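Local coordinates for probable leucine/isoleucine/valine-binding protein (Rhodopirellula baltica, PDB 4KV7) that probably binds branched-chain amino acids such as leucine, isoleucine or valine, or related small ligands, as a periplasmic binding protein, at residues T100-A105 with T110-A115; I62-G67 with M77-D82; A31-N36 with G91-P96. The protein carries 1 engineered substitution. One frame throughout, in Å; residues are numbered along the deposited sequence.

Contact 1: residues T100-A105 with T110-A115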
# COMPACT_ATOMS: atom_id res chain seq x y z
N THR A 100 1.54 -4.64 15.31
CA THR A 100 1.16 -5.81 16.09
C THR A 100 1.70 -7.13 15.50
O THR A 100 2.13 -8.03 16.23
CB THR A 100 -0.37 -5.87 16.21
OG1 THR A 100 -0.83 -4.72 16.93
CG2 THR A 100 -0.84 -7.15 16.91
N ALA A 101 1.68 -7.23 14.17
CA ALA A 101 2.03 -8.47 13.50
C ALA A 101 3.52 -8.77 13.51
O ALA A 101 3.93 -9.93 13.65
CB ALA A 101 1.53 -8.44 12.09
N ILE A 102 4.34 -7.74 13.32
CA ILE A 102 5.77 -7.92 13.12
C ILE A 102 6.50 -8.67 14.25
O ILE A 102 7.30 -9.56 13.95
CB ILE A 102 6.45 -6.59 12.73
CG1 ILE A 102 6.06 -6.25 11.29
CG2 ILE A 102 7.96 -6.69 12.86
CD1 ILE A 102 6.37 -4.82 10.88
N PRO A 103 6.23 -8.34 15.53
CA PRO A 103 6.94 -9.11 16.57
C PRO A 103 6.64 -10.60 16.52
O PRO A 103 7.48 -11.41 16.89
CB PRO A 103 6.40 -8.50 17.87
CG PRO A 103 6.01 -7.10 17.49
CD PRO A 103 5.49 -7.20 16.10
N ILE A 104 5.44 -10.97 16.06
CA ILE A 104 5.07 -12.37 15.96
C ILE A 104 5.82 -13.03 14.81
O ILE A 104 6.33 -14.14 14.94
CB ILE A 104 3.54 -12.52 15.83
CG1 ILE A 104 2.85 -11.92 17.06
CG2 ILE A 104 3.16 -13.99 15.67
CD1 ILE A 104 1.36 -11.71 16.93
N ALA A 105 5.92 -12.34 13.68
CA ALA A 105 6.72 -12.82 12.56
C ALA A 105 8.19 -12.96 12.97
O ALA A 105 8.82 -13.97 12.67
CB ALA A 105 6.58 -11.90 11.36
N THR A 110 9.52 -15.78 10.62
CA THR A 110 8.70 -15.88 9.43
C THR A 110 8.84 -14.61 8.60
O THR A 110 8.55 -13.53 9.10
CB THR A 110 7.21 -16.03 9.80
OG1 THR A 110 7.03 -17.16 10.67
CG2 THR A 110 6.34 -16.21 8.56
N PRO A 111 9.26 -14.73 7.33
CA PRO A 111 9.35 -13.53 6.48
C PRO A 111 8.01 -12.81 6.40
O PRO A 111 6.95 -13.44 6.27
CB PRO A 111 9.75 -14.09 5.11
CG PRO A 111 10.48 -15.36 5.43
CD PRO A 111 9.78 -15.93 6.65
N PHE A 112 8.06 -11.48 6.50
CA PHE A 112 6.90 -10.62 6.49
C PHE A 112 7.10 -9.74 5.25
O PHE A 112 7.81 -8.73 5.29
CB PHE A 112 6.86 -9.79 7.79
CG PHE A 112 5.57 -9.05 8.01
CD1 PHE A 112 4.47 -9.67 8.58
CD2 PHE A 112 5.46 -7.71 7.65
CE1 PHE A 112 3.29 -8.98 8.79
CE2 PHE A 112 4.27 -7.02 7.87
CZ PHE A 112 3.20 -7.65 8.44
N PHE A 113 6.52 -10.17 4.13
CA PHE A 113 6.91 -9.67 2.81
C PHE A 113 5.80 -8.92 2.10
O PHE A 113 4.67 -9.40 2.01
CB PHE A 113 7.39 -10.83 1.92
CG PHE A 113 7.69 -10.39 0.51
CD1 PHE A 113 8.72 -9.50 0.27
CD2 PHE A 113 6.94 -10.84 -0.57
CE1 PHE A 113 8.99 -9.05 -1.01
CE2 PHE A 113 7.21 -10.41 -1.85
CZ PHE A 113 8.24 -9.51 -2.07
N GLY A 114 6.13 -7.73 1.60
CA GLY A 114 5.22 -6.99 0.74
C GLY A 114 4.00 -6.41 1.42
O GLY A 114 2.95 -6.27 0.79
N ALA A 115 4.13 -6.06 2.69
CA ALA A 115 3.00 -5.47 3.41
C ALA A 115 2.50 -4.18 2.75
O ALA A 115 3.29 -3.33 2.34
CB ALA A 115 3.39 -5.23 4.85

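Contact 2: residues I62-G67 with M77-D82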
# COMPACT_ATOMS: atom_id res chain seq x y z
N ILE A 62 -3.43 -18.70 2.74
CA ILE A 62 -4.35 -18.74 3.87
C ILE A 62 -4.56 -17.30 4.31
O ILE A 62 -3.66 -16.68 4.89
CB ILE A 62 -3.79 -19.59 5.01
CG1 ILE A 62 -3.50 -21.00 4.51
CG2 ILE A 62 -4.76 -19.61 6.19
CD1 ILE A 62 -2.78 -21.89 5.50
N ALA A 63 -5.72 -16.75 3.98
CA ALA A 63 -6.02 -15.34 4.22
C ALA A 63 -7.07 -15.20 5.31
O ALA A 63 -8.20 -15.67 5.15
CB ALA A 63 -6.48 -14.67 2.94
N LEU A 64 -6.69 -14.57 6.41
CA LEU A 64 -7.55 -14.38 7.56
C LEU A 64 -7.94 -12.91 7.66
O LEU A 64 -7.11 -12.03 7.42
CB LEU A 64 -6.82 -14.82 8.83
CG LEU A 64 -6.28 -16.25 8.82
CD1 LEU A 64 -5.63 -16.62 10.15
CD2 LEU A 64 -7.35 -17.27 8.45
N ASP A 65 -9.19 -12.66 8.00
CA ASP A 65 -9.73 -11.31 8.13
C ASP A 65 -9.39 -10.73 9.49
O ASP A 65 -9.65 -11.35 10.52
CB ASP A 65 -11.25 -11.38 7.97
CG ASP A 65 -11.93 -10.02 7.93
OD1 ASP A 65 -11.28 -8.98 7.72
OD2 ASP A 65 -13.18 -10.02 8.08
N ASP A 66 -8.81 -9.53 9.50
CA ASP A 66 -8.68 -8.76 10.74
C ASP A 66 -9.43 -7.44 10.75
O ASP A 66 -9.36 -6.70 11.72
CB ASP A 66 -7.21 -8.57 11.19
CG ASP A 66 -6.37 -7.80 10.19
OD1 ASP A 66 -6.91 -7.02 9.37
OD2 ASP A 66 -5.13 -7.98 10.25
N GLY A 67 -10.16 -7.16 9.67
CA GLY A 67 -10.95 -5.94 9.60
C GLY A 67 -10.15 -4.66 9.77
O GLY A 67 -10.73 -3.63 10.12
N MSE A 77 -2.18 -13.83 13.39
CA MSE A 77 -0.76 -14.05 13.16
C MSE A 77 -0.25 -15.25 13.94
O MSE A 77 0.59 -16.01 13.45
CB MSE A 77 0.05 -12.81 13.50
CG MSE A 77 -0.15 -11.67 12.49
SE MSE A 77 0.61 -12.05 10.73
CE MSE A 77 2.47 -12.31 11.35
N HIS A 78 -0.76 -15.44 15.16
CA HIS A 78 -0.39 -16.62 15.92
C HIS A 78 -0.84 -17.88 15.20
O HIS A 78 -0.09 -18.85 15.10
CB HIS A 78 -0.94 -16.55 17.35
CG HIS A 78 -0.19 -15.60 18.23
ND1 HIS A 78 1.14 -15.77 18.53
CD2 HIS A 78 -0.59 -14.47 18.87
CE1 HIS A 78 1.54 -14.79 19.32
NE2 HIS A 78 0.51 -13.99 19.55
N ARG A 79 -2.06 -17.87 14.66
CA ARG A 79 -2.56 -19.04 13.94
C ARG A 79 -1.76 -19.31 12.67
O ARG A 79 -1.43 -20.46 12.37
CB ARG A 79 -4.06 -18.90 13.64
CG ARG A 79 -4.95 -18.93 14.88
CD ARG A 79 -6.32 -19.57 14.62
NE ARG A 79 -7.04 -18.93 13.52
CZ ARG A 79 -7.80 -17.85 13.65
NH1 ARG A 79 -7.93 -17.26 14.83
NH2 ARG A 79 -8.42 -17.35 12.59
N LEU A 80 -1.44 -18.25 11.92
CA LEU A 80 -0.70 -18.41 10.67
C LEU A 80 0.69 -18.97 10.91
O LEU A 80 1.15 -19.84 10.17
CB LEU A 80 -0.61 -17.07 9.93
CG LEU A 80 -1.93 -16.55 9.36
CD1 LEU A 80 -1.76 -15.12 8.90
CD2 LEU A 80 -2.40 -17.44 8.23
N THR A 81 1.37 -18.47 11.95
CA THR A 81 2.76 -18.87 12.19
C THR A 81 2.86 -20.18 12.98
O THR A 81 3.82 -20.93 12.81
CB THR A 81 3.56 -17.77 12.92
OG1 THR A 81 2.91 -17.43 14.15
CG2 THR A 81 3.67 -16.53 12.04
N ASP A 82 1.89 -20.44 13.84
CA ASP A 82 1.89 -21.68 14.61
C ASP A 82 1.20 -22.78 13.83
O ASP A 82 1.85 -23.55 13.12
CB ASP A 82 1.20 -21.46 15.96
CG ASP A 82 1.33 -22.66 16.90
OD1 ASP A 82 1.65 -23.77 16.43
OD2 ASP A 82 1.09 -22.48 18.11
O HOH W 1 -9.84 -14.51 11.99

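Contact 3: residues A31-N36 with G91-P96. With FMT (formic acid), chain B.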
# COMPACT_ATOMS: atom_id res chain seq x y z
N ALA A 31 -12.33 -2.69 3.69
CA ALA A 31 -12.25 -4.01 3.05
C ALA A 31 -11.70 -4.01 1.63
O ALA A 31 -11.09 -4.98 1.21
CB ALA A 31 -13.59 -4.69 3.06
N GLU A 32 -11.93 -2.94 0.87
CA GLU A 32 -11.43 -2.92 -0.50
C GLU A 32 -9.92 -3.09 -0.57
O GLU A 32 -9.39 -3.62 -1.54
CB GLU A 32 -11.84 -1.64 -1.21
CG GLU A 32 -13.31 -1.62 -1.59
CD GLU A 32 -13.64 -2.68 -2.63
OE1 GLU A 32 -12.98 -2.72 -3.69
OE2 GLU A 32 -14.57 -3.47 -2.38
N LEU A 33 -9.21 -2.65 0.47
CA LEU A 33 -7.76 -2.74 0.47
C LEU A 33 -7.32 -4.20 0.57
O LEU A 33 -6.51 -4.66 -0.24
CB LEU A 33 -7.18 -1.91 1.62
CG LEU A 33 -7.54 -0.43 1.61
CD1 LEU A 33 -6.87 0.31 2.75
CD2 LEU A 33 -7.22 0.24 0.27
N GLY A 34 -7.85 -4.93 1.55
CA GLY A 34 -7.45 -6.31 1.71
C GLY A 34 -7.99 -7.22 0.63
O GLY A 34 -7.30 -8.12 0.16
N ILE A 35 -9.24 -6.99 0.24
CA ILE A 35 -9.86 -7.79 -0.81
C ILE A 35 -9.03 -7.73 -2.09
O ILE A 35 -8.75 -8.75 -2.72
CB ILE A 35 -11.30 -7.33 -1.08
CG1 ILE A 35 -12.21 -7.75 0.08
CG2 ILE A 35 -11.82 -7.91 -2.38
CD1 ILE A 35 -13.59 -7.14 0.06
N ASN A 36 -8.61 -6.53 -2.45
CA ASN A 36 -7.88 -6.36 -3.70
C ASN A 36 -6.42 -6.76 -3.63
O ASN A 36 -5.89 -7.26 -4.62
CB ASN A 36 -8.12 -4.97 -4.27
CG ASN A 36 -9.51 -4.86 -4.84
OD1 ASN A 36 -9.81 -5.42 -5.89
ND2 ASN A 36 -10.41 -4.19 -4.12
N GLY A 91 1.70 -9.46 2.10
CA GLY A 91 0.72 -8.47 1.68
C GLY A 91 -0.25 -7.92 2.70
O GLY A 91 -1.23 -7.30 2.31
N ASN A 92 -0.01 -8.13 4.00
CA ASN A 92 -0.95 -7.65 5.02
C ASN A 92 -1.19 -6.15 4.88
O ASN A 92 -0.25 -5.39 4.71
CB ASN A 92 -0.39 -7.84 6.42
CG ASN A 92 -0.42 -9.27 6.91
OD1 ASN A 92 -0.66 -10.23 6.16
ND2 ASN A 92 -0.15 -9.42 8.20
N VAL A 93 -2.44 -5.72 4.98
CA VAL A 93 -2.77 -4.30 4.96
C VAL A 93 -2.57 -3.62 6.32
O VAL A 93 -3.12 -4.08 7.32
CB VAL A 93 -4.25 -4.12 4.52
CG1 VAL A 93 -4.78 -2.73 4.86
CG2 VAL A 93 -4.38 -4.40 3.04
N GLY A 94 -1.80 -2.53 6.33
CA GLY A 94 -1.90 -1.55 7.39
C GLY A 94 -0.72 -1.39 8.33
O GLY A 94 0.09 -2.30 8.52
N THR A 95 -0.64 -0.21 8.92
CA THR A 95 0.43 0.16 9.84
C THR A 95 0.19 -0.28 11.29
O THR A 95 1.02 -1.01 11.84
CB THR A 95 0.74 1.67 9.73
OG1 THR A 95 1.20 1.96 8.40
CG2 THR A 95 1.78 2.09 10.75
N PRO A 96 -0.93 0.13 11.92
CA PRO A 96 -1.12 -0.37 13.28
C PRO A 96 -1.23 -1.90 13.35
O PRO A 96 -0.81 -2.51 14.33
CB PRO A 96 -2.42 0.31 13.74
CG PRO A 96 -3.10 0.74 12.45
CD PRO A 96 -1.99 1.08 11.53
C FMT B . -1.85 2.27 6.92
O1 FMT B . -0.65 2.22 6.61
O2 FMT B . -2.34 1.77 7.94

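Contact 1: residues T100-A105 with T110-A115
Phe112 turns its ring against the helical residues Ala101, Ile102 and Ala105, and this aromatic ring carries most of the contact. Ile102 lies over one face: its CG1 is 4.1 Å from the centroid of the Phe112 ring and only 18° off the ring normal, a CH-pi contact displaced toward the rim on the CD2-CE2 side. The two side chains cross at about a right angle. The methyls of the two alanines come in obliquely, with Ala101 CB 3.8 Å from Phe112 CE1 and Ala105 CB 4.1 Å from Phe112 CD1. With its CG anti to the backbone N (chi1 -169°), Phe112 leans out of the strand into this patch. A serine here takes the ring away, and would probably open a gap between helix and strand beside Ile102 CG1.

At the end of the helical segment the backbones meet directly. Thr110 N donates to Ala105 O at 2.8 Å, a nearly straight bond at 168°, and the CB of Ala105 sits 3.4 Å from Thr110 O. Thr108 OG1, from the turn between the segments, also bonds to Ala105 O and to Thr110 OG1, so the hydroxyl of Thr110 is held within the same turn. Farther out, Met77 of helix 70-81 backs Ala101, Leu122 and Val128 cover Ile102, and backbone bonds to Phe130 and Ile132 fix Phe112 in its sheet. Helix 95-107 running into strand 112-113, next to the parallel strand 89-90, is the second half of a beta-alpha-beta unit of the periplasmic binding protein fold.

Contact 2: residues I62-G67 with M77-D82
In the strand-to-helix step from 57-65 to 70-81, where the helix covers the strand that precedes it in the alpha/beta fold, Ile62 and Leu64 face Leu80 and Arg79. The axes of strand 62-65 and helix 77-81 are 9.9 Å apart and nearly antiparallel, at 167°. Leu64 and Leu80 reach for each other tip to tip, Leu64 CD1 lying 3.8 Å from Leu80 CG. Two residues back along the strand, Ile62 and Leu80 slide past each other in opposite senses, and Leu80 CD2 rests 3.6 Å from Ile62 O and almost as near to Ile62 CG2. Arg79 bends at chi2 and chi3, bringing its NH2 to 3.8 Å from Leu64 CD1. That same NH2 donates, in the guanidinium plane, to the O of water 1 at 3.2 Å. The water makes a weak bond to Asp65 O, a minor addition, since Asn76 ND2 bonds this oxygen directly. At the end of the strand, Asp65 OD1 accepts from Gly67 N at 2.9 Å in an Asx turn, while OD2 makes a salt bridge with Arg72. With no direct hydrogen bond between the segments, cohesion comes from aliphatic contact, to which the arginine adds an oblique NH2 contact and a water-mediated link.

Contact 3: residues A31-N36 with G91-P96
Val93 points its isopropyl group at helix 31-50 and presses it onto the backbone at Leu33 and Gly34. Its CG2 does most of the touching, 3.8 Å from Gly34 N and equally near Leu33 C, while CG1, anti to the backbone N at chi1 163°, lies 4.1 Å from Leu33 CB. Leu33 meets the valine chiefly through CB, at the base of its side chain, and Phe250 covers both residues. At Gly34 the same CG2 lies against bare backbone. No hydrogen bond joins the two segments.

From Val93 the chain passes through Gly94, at the N-cap position, into helix 95-107. A side chain on Gly94 would be jammed against the carbonyl oxygen of Val93. The first turn holds a formic acid molecule (or formate), probably from the crystallisation liquor: Thr95 N donates to its O2 at 2.8 Å, and Thr95 OG1 to its O1 at 2.6 Å. The hydroxyls of Tyr68 and Tyr138 also bond it, and Thr117 OG1 bonds Thr95 OG1. If it is ionised, the helix start would probably add a favourable field. Such a site at a helix N terminus probably corresponds to the one that takes the ligand's carboxylate in relatives of the leucine-binding protein family.

Overall arrangement
From the N terminus, helix 31-50 supplies the first half of contact 3, whose other half arrives only at 91-96. The long loop so closed encloses contact 2, where strand 57-65 is met by helix 70-81 that follows it. Contact 1 comes after both in series, helix 95-107 folding back on strand 112-113; contacts 1 and 3 share that helix, and none cross. The three also touch: His78 and Thr81 of contact 2 pack on Ile104 of contact 1, Met77 reaches Asn92 of contact 3, and Phe113 O probably bonds to Gly91 N. Contacts 1 and 2 tie helices to neighbouring strands; contact 3 ties helix 31-50 to the loop entering helix 95-107, where the formic acid binds.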